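PDB 6LWT: superantigen-like protein SSL10 from Staphylococcus aureus subsp. aureus, which inhibits activation of the classical complement pathway by binding the Fc region of human IgG, and inhibits plasma clotting by interacting with prothrombin. Local coordinates for residues 27-32 against 44-49. Numbering follows the deposited sequence.
Sequences MEMKNI and FKFRGI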
loop_
_atom_site.group_PDB
_atom_site.type_symbol
_atom_site.label_atom_id
_atom_site.label_comp_id
_atom_site.label_asym_id
_atom_site.label_seq_id
_atom_site.Cartn_x
_atom_site.Cartn_y
_atom_site.Cartn_z
ATOM N N MET A 27 -8.049 1.748 7.125
ATOM C CA MET A 27 -8.703 3.047 7.267
ATOM C C MET A 27 -7.806 4.105 6.677
ATOM O O MET A 27 -6.588 4.061 6.880
ATOM C CB MET A 27 -8.930 3.405 8.745
ATOM C CG MET A 27 -9.760 2.427 9.556
ATOM S SD MET A 27 -10.343 3.174 11.099
ATOM C CE MET A 27 -8.839 3.090 12.058
ATOM N N GLU A 28 -8.402 5.044 5.939
ATOM C CA GLU A 28 -7.703 6.245 5.499
ATOM C C GLU A 28 -8.026 7.339 6.486
ATOM O O GLU A 28 -9.197 7.682 6.684
ATOM C CB GLU A 28 -8.148 6.668 4.112
ATOM C CG GLU A 28 -7.860 5.626 3.060
ATOM C CD GLU A 28 -8.041 6.144 1.651
ATOM O OE1 GLU A 28 -8.716 5.455 0.858
ATOM O OE2 GLU A 28 -7.498 7.229 1.337
ATOM N N MET A 29 -6.995 7.869 7.130
ATOM C CA MET A 29 -7.175 8.878 8.166
ATOM C C MET A 29 -6.435 10.117 7.740
ATOM O O MET A 29 -5.215 10.099 7.531
ATOM C CB MET A 29 -6.677 8.371 9.502
ATOM C CG MET A 29 -7.480 7.185 10.021
ATOM S SD MET A 29 -6.666 6.370 11.390
ATOM C CE MET A 29 -5.305 5.612 10.560
ATOM N N LYS A 30 -7.201 11.190 7.596
ATOM C CA LYS A 30 -6.711 12.448 7.068
ATOM C C LYS A 30 -6.512 13.448 8.226
ATOM O O LYS A 30 -7.247 13.417 9.230
ATOM C CB LYS A 30 -7.705 12.936 5.994
ATOM C CG LYS A 30 -7.679 14.418 5.688
ATOM C CD LYS A 30 -8.519 14.761 4.463
ATOM C CE LYS A 30 -7.680 14.812 3.189
ATOM N NZ LYS A 30 -8.424 15.407 2.040
ATOM N N ASN A 31 -5.501 14.304 8.098
ATOM C CA ASN A 31 -5.306 15.438 9.010
ATOM C C ASN A 31 -5.111 15.013 10.488
ATOM O O ASN A 31 -5.742 15.554 11.408
ATOM C CB ASN A 31 -6.488 16.415 8.849
ATOM C CG ASN A 31 -6.162 17.820 9.312
ATOM O OD1 ASN A 31 -5.145 18.396 8.918
ATOM N ND2 ASN A 31 -7.035 18.393 10.130
ATOM N N ILE A 32 -4.236 14.025 10.681
ATOM C CA ILE A 32 -3.982 13.395 11.986
ATOM C C ILE A 32 -2.894 14.144 12.758
ATOM O O ILE A 32 -1.878 14.512 12.176
ATOM C CB ILE A 32 -3.565 11.901 11.796
ATOM C CG1 ILE A 32 -4.766 11.066 11.339
ATOM C CG2 ILE A 32 -2.937 11.293 13.054
ATOM C CD1 ILE A 32 -5.969 11.096 12.262
ATOM N N PHE A 44 -1.405 7.818 18.020
ATOM C CA PHE A 44 -2.531 8.716 18.084
ATOM C C PHE A 44 -3.821 7.945 18.329
ATOM O O PHE A 44 -3.835 6.712 18.344
ATOM C CB PHE A 44 -2.635 9.559 16.807
ATOM C CG PHE A 44 -2.856 8.756 15.551
ATOM C CD1 PHE A 44 -1.796 8.121 14.921
ATOM C CD2 PHE A 44 -4.118 8.659 14.987
ATOM C CE1 PHE A 44 -1.986 7.398 13.754
ATOM C CE2 PHE A 44 -4.316 7.949 13.815
ATOM C CZ PHE A 44 -3.250 7.316 13.201
ATOM N N LYS A 45 -4.890 8.692 18.544
ATOM C CA LYS A 45 -6.223 8.115 18.630
ATOM C C LYS A 45 -7.080 8.630 17.493
ATOM O O LYS A 45 -7.009 9.801 17.141
ATOM C CB LYS A 45 -6.859 8.418 19.985
ATOM C CG LYS A 45 -6.232 7.603 21.102
ATOM C CD LYS A 45 -6.603 8.140 22.480
ATOM C CE LYS A 45 -7.974 7.671 22.926
ATOM N NZ LYS A 45 -8.187 7.969 24.373
ATOM N N PHE A 46 -7.852 7.734 16.897
ATOM C CA PHE A 46 -8.757 8.098 15.826
ATOM C C PHE A 46 -10.102 7.484 16.121
ATOM O O PHE A 46 -10.218 6.256 16.197
ATOM C CB PHE A 46 -8.255 7.593 14.479
ATOM C CG PHE A 46 -9.196 7.879 13.351
ATOM C CD1 PHE A 46 -9.311 9.171 12.847
ATOM C CD2 PHE A 46 -9.990 6.872 12.811
ATOM C CE1 PHE A 46 -10.188 9.452 11.809
ATOM C CE2 PHE A 46 -10.868 7.144 11.770
ATOM C CZ PHE A 46 -10.974 8.439 11.274
ATOM N N ARG A 47 -11.112 8.337 16.295
ATOM C CA ARG A 47 -12.462 7.879 16.639
ATOM C C ARG A 47 -12.346 7.053 17.937
ATOM O O ARG A 47 -13.044 6.063 18.137
ATOM C CB ARG A 47 -13.046 7.075 15.454
ATOM C CG ARG A 47 -14.559 7.085 15.314
ATOM C CD ARG A 47 -15.038 5.962 14.404
ATOM N NE ARG A 47 -14.604 6.187 13.023
ATOM C CZ ARG A 47 -14.234 5.247 12.153
ATOM N NH1 ARG A 47 -14.228 3.946 12.465
ATOM N NH2 ARG A 47 -13.861 5.616 10.936
ATOM N N GLY A 48 -11.419 7.476 18.802
ATOM C CA GLY A 48 -11.104 6.781 20.041
ATOM C C GLY A 48 -10.278 5.502 19.953
ATOM O O GLY A 48 -10.002 4.897 20.971
ATOM N N ILE A 49 -9.896 5.071 18.759
ATOM C CA ILE A 49 -9.125 3.842 18.602
ATOM C C ILE A 49 -7.649 4.186 18.760
ATOM O O ILE A 49 -7.166 5.125 18.133
ATOM C CB ILE A 49 -9.294 3.222 17.208
ATOM C CG1 ILE A 49 -10.764 2.951 16.887
ATOM C CG2 ILE A 49 -8.517 1.913 17.123
ATOM C CD1 ILE A 49 -11.008 2.882 15.393
#
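Met29 lies across the Phe46 ring, its CG 3.6 Å from the ring centroid and only 4° off the normal, which places a CH-pi contact squarely over one face. Its SD sits above the same face, 3.5 Å from Phe46 CG, and also meets Phe44 at the ring edge, 3.7 Å from Phe44 CE2. Ile32 closes the buried end: its CG2 stands over the centre of the Phe44 ring, while CD1 spans Phe44 CE2 and Phe46 CD1, 3.9 Å from each. With chi1 at 177°, the Phe46 ring swings out from its own backbone N, bringing its face under Met29 CG.

Packing slackens where Met27 and Ile49 are partly exposed and Arg47 exposed. Met27 CE meets Ile49 CD1 tip to tip at 4.0 Å, its SD approaches Phe46 obliquely, and Arg47 NH1 is 4.2 Å from that sulfur. Arg47 belongs to the type I' turn from Phe46 to Ile49.

The axes of the short strand segments 27-30 and 44-46 approach to 10.0 Å with directions 110° apart, consistent with two strands, not paired with each other, facing across the OB-fold barrel core; Val73 and Phe75 add to Met29's surroundings. Without hydrogen bonds between the segments, cohesion rests mainly on dispersion and buried hydrophobic surface.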